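Side-chain contacts in exopolysaccharide biosynthesis protein (Pantoea stewartii subsp. stewartii DC283, PDB 6TGF), which probably hydrolyses glycan chains of the bacterial exopolysaccharide and so modifies the biofilm, using a parallel beta-helix fold like that of bacteriophage tailspikes: residues L363-V368 with G393-A398; D384-S389 with G427-L432. One frame throughout, in Å; residues are numbered along the deposited sequence.

Contact 1 (L363-V368 with G393-A398)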
loop_
_atom_site.group_PDB
_atom_site.type_symbol
_atom_site.label_atom_id
_atom_site.label_comp_id
_atom_site.label_asym_id
_atom_site.label_seq_id
_atom_site.Cartn_x
_atom_site.Cartn_y
_atom_site.Cartn_z
ATOM N N LEU B 363 -9.141 -5.886 -11.873
ATOM C CA LEU B 363 -9.341 -6.091 -13.333
ATOM C C LEU B 363 -8.735 -7.438 -13.743
ATOM O O LEU B 363 -7.552 -7.666 -13.431
ATOM C CB LEU B 363 -8.673 -4.947 -14.105
ATOM C CG LEU B 363 -9.075 -3.527 -13.702
ATOM C CD1 LEU B 363 -8.301 -2.502 -14.517
ATOM C CD2 LEU B 363 -10.572 -3.308 -13.859
ATOM N N ARG B 364 -9.517 -8.289 -14.414
ATOM C CA ARG B 364 -9.043 -9.564 -15.019
ATOM C C ARG B 364 -9.119 -9.446 -16.544
ATOM O O ARG B 364 -10.204 -9.111 -17.056
ATOM C CB ARG B 364 -9.868 -10.754 -14.520
ATOM C CG ARG B 364 -9.634 -11.104 -13.057
ATOM C CD ARG B 364 -10.089 -12.510 -12.697
ATOM N NE ARG B 364 -8.987 -13.451 -12.505
ATOM C CZ ARG B 364 -8.216 -13.514 -11.419
ATOM N NH1 ARG B 364 -8.406 -12.679 -10.410
ATOM N NH2 ARG B 364 -7.247 -14.412 -11.345
ATOM N N PHE B 365 -8.002 -9.697 -17.234
ATOM C CA PHE B 365 -7.898 -9.731 -18.717
ATOM C C PHE B 365 -7.691 -11.182 -19.170
ATOM O O PHE B 365 -6.563 -11.693 -19.056
ATOM C CB PHE B 365 -6.770 -8.812 -19.194
ATOM C CG PHE B 365 -6.868 -7.398 -18.683
ATOM C CD1 PHE B 365 -7.878 -6.554 -19.121
ATOM C CD2 PHE B 365 -5.956 -6.911 -17.760
ATOM C CE1 PHE B 365 -7.970 -5.254 -18.648
ATOM C CE2 PHE B 365 -6.049 -5.610 -17.289
ATOM C CZ PHE B 365 -7.055 -4.784 -17.734
ATOM N N ASN B 366 -8.760 -11.821 -19.654
ATOM C CA ASN B 366 -8.755 -13.226 -20.144
ATOM C C ASN B 366 -8.859 -13.223 -21.673
ATOM O O ASN B 366 -9.849 -12.675 -22.189
ATOM C CB ASN B 366 -9.893 -14.046 -19.533
ATOM C CG ASN B 366 -9.814 -14.149 -18.025
ATOM O OD1 ASN B 366 -8.726 -14.192 -17.456
ATOM N ND2 ASN B 366 -10.963 -14.198 -17.371
ATOM N N ASN B 367 -7.870 -13.804 -22.359
ATOM C CA ASN B 367 -7.893 -14.070 -23.824
ATOM C C ASN B 367 -8.127 -12.760 -24.586
ATOM O O ASN B 367 -8.961 -12.758 -25.512
ATOM C CB ASN B 367 -8.959 -15.110 -24.182
ATOM C CG ASN B 367 -8.995 -16.273 -23.214
ATOM O OD1 ASN B 367 -8.116 -17.132 -23.235
ATOM N ND2 ASN B 367 -10.010 -16.310 -22.366
ATOM N N VAL B 368 -7.421 -11.690 -24.210
ATOM C CA VAL B 368 -7.497 -10.359 -24.883
ATOM C C VAL B 368 -6.521 -10.369 -26.066
ATOM O O VAL B 368 -5.315 -10.595 -25.839
ATOM C CB VAL B 368 -7.209 -9.206 -23.903
ATOM C CG1 VAL B 368 -7.141 -7.859 -24.608
ATOM C CG2 VAL B 368 -8.233 -9.163 -22.779
ATOM N N GLY B 393 -2.059 -9.775 -27.186
ATOM C CA GLY B 393 -1.688 -8.362 -27.398
ATOM C C GLY B 393 -0.965 -7.793 -26.191
ATOM O O GLY B 393 -0.645 -8.576 -25.271
ATOM N N ASP B 394 -0.709 -6.481 -26.195
ATOM C CA ASP B 394 -0.169 -5.732 -25.030
ATOM C C ASP B 394 -1.251 -5.679 -23.948
ATOM O O ASP B 394 -2.440 -5.610 -24.310
ATOM C CB ASP B 394 0.277 -4.319 -25.419
ATOM C CG ASP B 394 1.458 -4.267 -26.374
ATOM O OD1 ASP B 394 2.101 -5.316 -26.577
ATOM O OD2 ASP B 394 1.726 -3.172 -26.905
ATOM N N VAL B 395 -0.856 -5.724 -22.672
ATOM C CA VAL B 395 -1.789 -5.638 -21.509
ATOM C C VAL B 395 -1.817 -4.180 -21.024
ATOM O O VAL B 395 -2.793 -3.477 -21.349
ATOM C CB VAL B 395 -1.404 -6.643 -20.405
ATOM C CG1 VAL B 395 -2.313 -6.540 -19.189
ATOM C CG2 VAL B 395 -1.393 -8.068 -20.935
ATOM N N ILE B 396 -0.780 -3.732 -20.308
ATOM C CA ILE B 396 -0.650 -2.327 -19.815
ATOM C C ILE B 396 0.255 -1.560 -20.787
ATOM O O ILE B 396 1.481 -1.792 -20.768
ATOM C CB ILE B 396 -0.113 -2.281 -18.367
ATOM C CG1 ILE B 396 -0.795 -3.308 -17.458
ATOM C CG2 ILE B 396 -0.219 -0.871 -17.803
ATOM C CD1 ILE B 396 -2.297 -3.159 -17.355
ATOM N N GLN B 397 -0.339 -0.687 -21.608
ATOM C CA GLN B 397 0.371 0.134 -22.624
ATOM C C GLN B 397 0.140 1.616 -22.313
ATOM O O GLN B 397 -1.011 1.982 -22.006
ATOM C CB GLN B 397 -0.113 -0.225 -24.031
ATOM C CG GLN B 397 0.718 0.394 -25.149
ATOM C CD GLN B 397 0.251 1.775 -25.543
ATOM O OE1 GLN B 397 -0.942 2.029 -25.696
ATOM N NE2 GLN B 397 1.198 2.683 -25.717
ATOM N N ALA B 398 1.200 2.425 -22.383
ATOM C CA ALA B 398 1.160 3.897 -22.218
ATOM C C ALA B 398 2.181 4.542 -23.162
ATOM O O ALA B 398 3.356 4.119 -23.140
ATOM C CB ALA B 398 1.418 4.268 -20.778
#
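With CG of Phe365 anti to its own carbonyl carbon (chi1 -54°) and CG1 of Val395 anti to the backbone N (chi1 178°), the ring and the methyl are brought against each other in the interior. The touch falls on one ortho carbon of the phenyl group, Phe365 CD2 lying 3.9 Å from Val395 CG1, and the methyl comes in obliquely to the ring. At the next ring carbon, Phe365 CE2 is 4.5 Å from Ile396 CD1, a looser approach made by the end of the isoleucine chain. In the parallel beta-helix these are two walls of successive coils: strand 356-366 supplies Phe365, whereas Val395 leads into strand 396-399 of the seven-stranded parallel sheet. The core between them is shared with Trp386 of strand 380-389, which touches both Val395 and Ile396. Past the end of strand 356-366 the contact changes to backbone: Val368 O stands 3.6 Å from Gly393 N, an approach that does not count as a hydrogen bond. Val368, whose CB heads toward segment 393-398, also packs on Phe334 of strand 332-335, while Asp394, its CB pointing away from segment 363-368, uses its carboxylate to bind Asn431 and the backbone N of Lys428.

Contact 2 (D384-S389 with G427-L432)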
loop_
_atom_site.group_PDB
_atom_site.type_symbol
_atom_site.label_atom_id
_atom_site.label_comp_id
_atom_site.label_asym_id
_atom_site.label_seq_id
_atom_site.Cartn_x
_atom_site.Cartn_y
_atom_site.Cartn_z
ATOM N N ASP B 384 -3.917 -1.424 -9.478
ATOM C CA ASP B 384 -3.763 -2.363 -8.336
ATOM C C ASP B 384 -4.652 -3.589 -8.574
ATOM O O ASP B 384 -5.707 -3.434 -9.220
ATOM C CB ASP B 384 -4.116 -1.678 -7.013
ATOM C CG ASP B 384 -3.871 -2.544 -5.787
ATOM O OD1 ASP B 384 -2.728 -3.013 -5.619
ATOM O OD2 ASP B 384 -4.828 -2.750 -5.016
ATOM N N GLN B 385 -4.233 -4.755 -8.071
ATOM C CA GLN B 385 -4.995 -6.033 -8.138
ATOM C C GLN B 385 -5.524 -6.249 -9.561
ATOM O O GLN B 385 -6.753 -6.228 -9.739
ATOM C CB GLN B 385 -6.148 -6.022 -7.134
ATOM C CG GLN B 385 -5.715 -6.277 -5.700
ATOM C CD GLN B 385 -6.895 -6.649 -4.837
ATOM O OE1 GLN B 385 -7.071 -7.806 -4.460
ATOM N NE2 GLN B 385 -7.731 -5.667 -4.539
ATOM N N TRP B 386 -4.630 -6.437 -10.534
ATOM C CA TRP B 386 -5.001 -6.760 -11.938
ATOM C C TRP B 386 -4.334 -8.073 -12.356
ATOM O O TRP B 386 -3.190 -8.324 -11.936
ATOM C CB TRP B 386 -4.667 -5.612 -12.898
ATOM C CG TRP B 386 -3.229 -5.197 -12.928
ATOM C CD1 TRP B 386 -2.605 -4.337 -12.074
ATOM C CD2 TRP B 386 -2.234 -5.597 -13.888
ATOM N NE1 TRP B 386 -1.294 -4.176 -12.429
ATOM C CE2 TRP B 386 -1.036 -4.937 -13.538
ATOM C CE3 TRP B 386 -2.235 -6.445 -15.000
ATOM C CZ2 TRP B 386 0.147 -5.110 -14.255
ATOM C CZ3 TRP B 386 -1.067 -6.612 -15.712
ATOM C CH2 TRP B 386 0.107 -5.952 -15.343
ATOM N N TYR B 387 -5.051 -8.875 -13.144
ATOM C CA TYR B 387 -4.649 -10.237 -13.574
ATOM C C TYR B 387 -4.846 -10.342 -15.092
ATOM O O TYR B 387 -5.888 -9.880 -15.589
ATOM C CB TYR B 387 -5.437 -11.279 -12.773
ATOM C CG TYR B 387 -5.437 -11.053 -11.280
ATOM C CD1 TYR B 387 -6.307 -10.147 -10.691
ATOM C CD2 TYR B 387 -4.561 -11.737 -10.452
ATOM C CE1 TYR B 387 -6.306 -9.926 -9.322
ATOM C CE2 TYR B 387 -4.547 -11.529 -9.081
ATOM C CZ TYR B 387 -5.423 -10.620 -8.514
ATOM O OH TYR B 387 -5.419 -10.407 -7.166
ATOM N N ALA B 388 -3.855 -10.889 -15.802
ATOM C CA ALA B 388 -3.886 -11.135 -17.264
ATOM C C ALA B 388 -3.590 -12.615 -17.532
ATOM O O ALA B 388 -2.535 -13.094 -17.078
ATOM C CB ALA B 388 -2.898 -10.232 -17.962
ATOM N N SER B 389 -4.498 -13.307 -18.228
ATOM C CA SER B 389 -4.393 -14.749 -18.577
ATOM C C SER B 389 -4.526 -14.936 -20.091
ATOM O O SER B 389 -5.588 -14.578 -20.639
ATOM C CB SER B 389 -5.420 -15.571 -17.845
ATOM O OG SER B 389 -5.583 -16.843 -18.455
ATOM N N GLY B 427 2.658 -10.372 -27.332
ATOM C CA GLY B 427 2.652 -8.939 -26.980
ATOM C C GLY B 427 3.345 -8.681 -25.656
ATOM O O GLY B 427 3.670 -9.662 -24.954
ATOM N N LYS B 428 3.553 -7.404 -25.324
ATOM C CA LYS B 428 4.270 -6.951 -24.104
ATOM C C LYS B 428 3.266 -6.824 -22.956
ATOM O O LYS B 428 2.286 -6.080 -23.117
ATOM C CB LYS B 428 4.978 -5.621 -24.381
ATOM C CG LYS B 428 5.971 -5.664 -25.535
ATOM C CD LYS B 428 6.477 -4.307 -25.972
ATOM C CE LYS B 428 7.127 -4.350 -27.338
ATOM N NZ LYS B 428 8.052 -3.212 -27.548
ATOM N N VAL B 429 3.501 -7.530 -21.845
ATOM C CA VAL B 429 2.657 -7.453 -20.614
ATOM C C VAL B 429 2.680 -6.000 -20.126
ATOM O O VAL B 429 1.597 -5.458 -19.838
ATOM C CB VAL B 429 3.133 -8.441 -19.531
ATOM C CG1 VAL B 429 2.407 -8.240 -18.208
ATOM C CG2 VAL B 429 2.997 -9.886 -19.993
ATOM N N LEU B 430 3.872 -5.400 -20.058
ATOM C CA LEU B 430 4.084 -3.954 -19.778
ATOM C C LEU B 430 4.726 -3.302 -21.007
ATOM O O LEU B 430 5.897 -3.602 -21.285
ATOM C CB LEU B 430 4.978 -3.793 -18.542
ATOM C CG LEU B 430 4.575 -4.602 -17.310
ATOM C CD1 LEU B 430 5.556 -4.368 -16.172
ATOM C CD2 LEU B 430 3.160 -4.265 -16.866
ATOM N N ASN B 431 3.975 -2.462 -21.722
ATOM C CA ASN B 431 4.484 -1.607 -22.828
ATOM C C ASN B 431 4.562 -0.170 -22.302
ATOM O O ASN B 431 3.692 0.646 -22.665
ATOM C CB ASN B 431 3.619 -1.751 -24.085
ATOM C CG ASN B 431 4.180 -1.025 -25.290
ATOM O OD1 ASN B 431 5.215 -0.365 -25.208
ATOM N ND2 ASN B 431 3.498 -1.138 -26.418
ATOM N N LEU B 432 5.567 0.114 -21.469
ATOM C CA LEU B 432 5.659 1.361 -20.662
ATOM C C LEU B 432 7.052 1.978 -20.778
ATOM O O LEU B 432 7.749 2.132 -19.778
ATOM C CB LEU B 432 5.320 1.015 -19.208
ATOM C CG LEU B 432 3.908 0.482 -18.964
ATOM C CD1 LEU B 432 3.759 -0.017 -17.537
ATOM C CD2 LEU B 432 2.861 1.542 -19.265
#
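Trp386 meets Leu430 and Val429 through the far end of its six-membered ring, and the whole contact is apolar. CG of Trp386 sits between the backbone N and the carbonyl carbon (chi1 58°), and from there the indole reaches across to segment 427-432. Leu430 makes the closer approach: its CD2 methyl is 3.8 Å from Trp386 CH2 and 4.1 Å from Trp386 CZ2, lying oblique to the indole plane. Although the CB of Leu430 does not head for strand 380-389, CG anti to the carbonyl carbon (chi1 -50°) and an extended chi2 of 179° carry that methyl back to the ring. Val429 arrives differently, its CG1 at the edge of the indole and near its plane, 4.3 Å from Trp386 CH2. A single ring carbon is thus touched by methyls of two consecutive residues, placed where the chain turns a corner at 429 into strand 430-431.

Aromatic stacking comes from the next coil, where Phe419 of strand 414-422 stacks with Trp386; such stacking of aligned side chains inside the cylinder is a familiar feature of parallel beta-helices. Leu430 is also touched by Ile396 and Leu416.

Polar interactions lie on other residues of segment 384-389. Asp384 OD1 takes hydrogen bonds from Asn418 and Ser417, and Tyr387 OH is hydrogen-bonded to Arg359 of a second subunit, so the strand that carries Trp386 also takes part in the trimer interface. Between the two segments themselves there is no polar pairing; fit and burial of hydrocarbon, not directional bonds, hold them together.

In the fold
Both contacts belong to the buried interior of the beta-helix, their centres about 5 Å apart, and each joins a strand of one wall to a segment of another. Their segments alternate along the chain: strands 356-366 and 380-389 are parallel neighbours, as are strands 396-399 and 430-431, so contact 2 resembles contact 1 moved along to the following coil. Phe365 N is probably hydrogen-bonded to Tyr387 O on one wall; on the other, Val395 CB packs against Val429 O. The side-chain contacts are apolar in both, a phenyl ring serving in contact 1 and a larger indole in contact 2, but contact 1 adds a backbone approach at Gly393. Only segment 384-389 reaches a second subunit, through Tyr387, with which Arg364 forms a cation-pi pair within the chain.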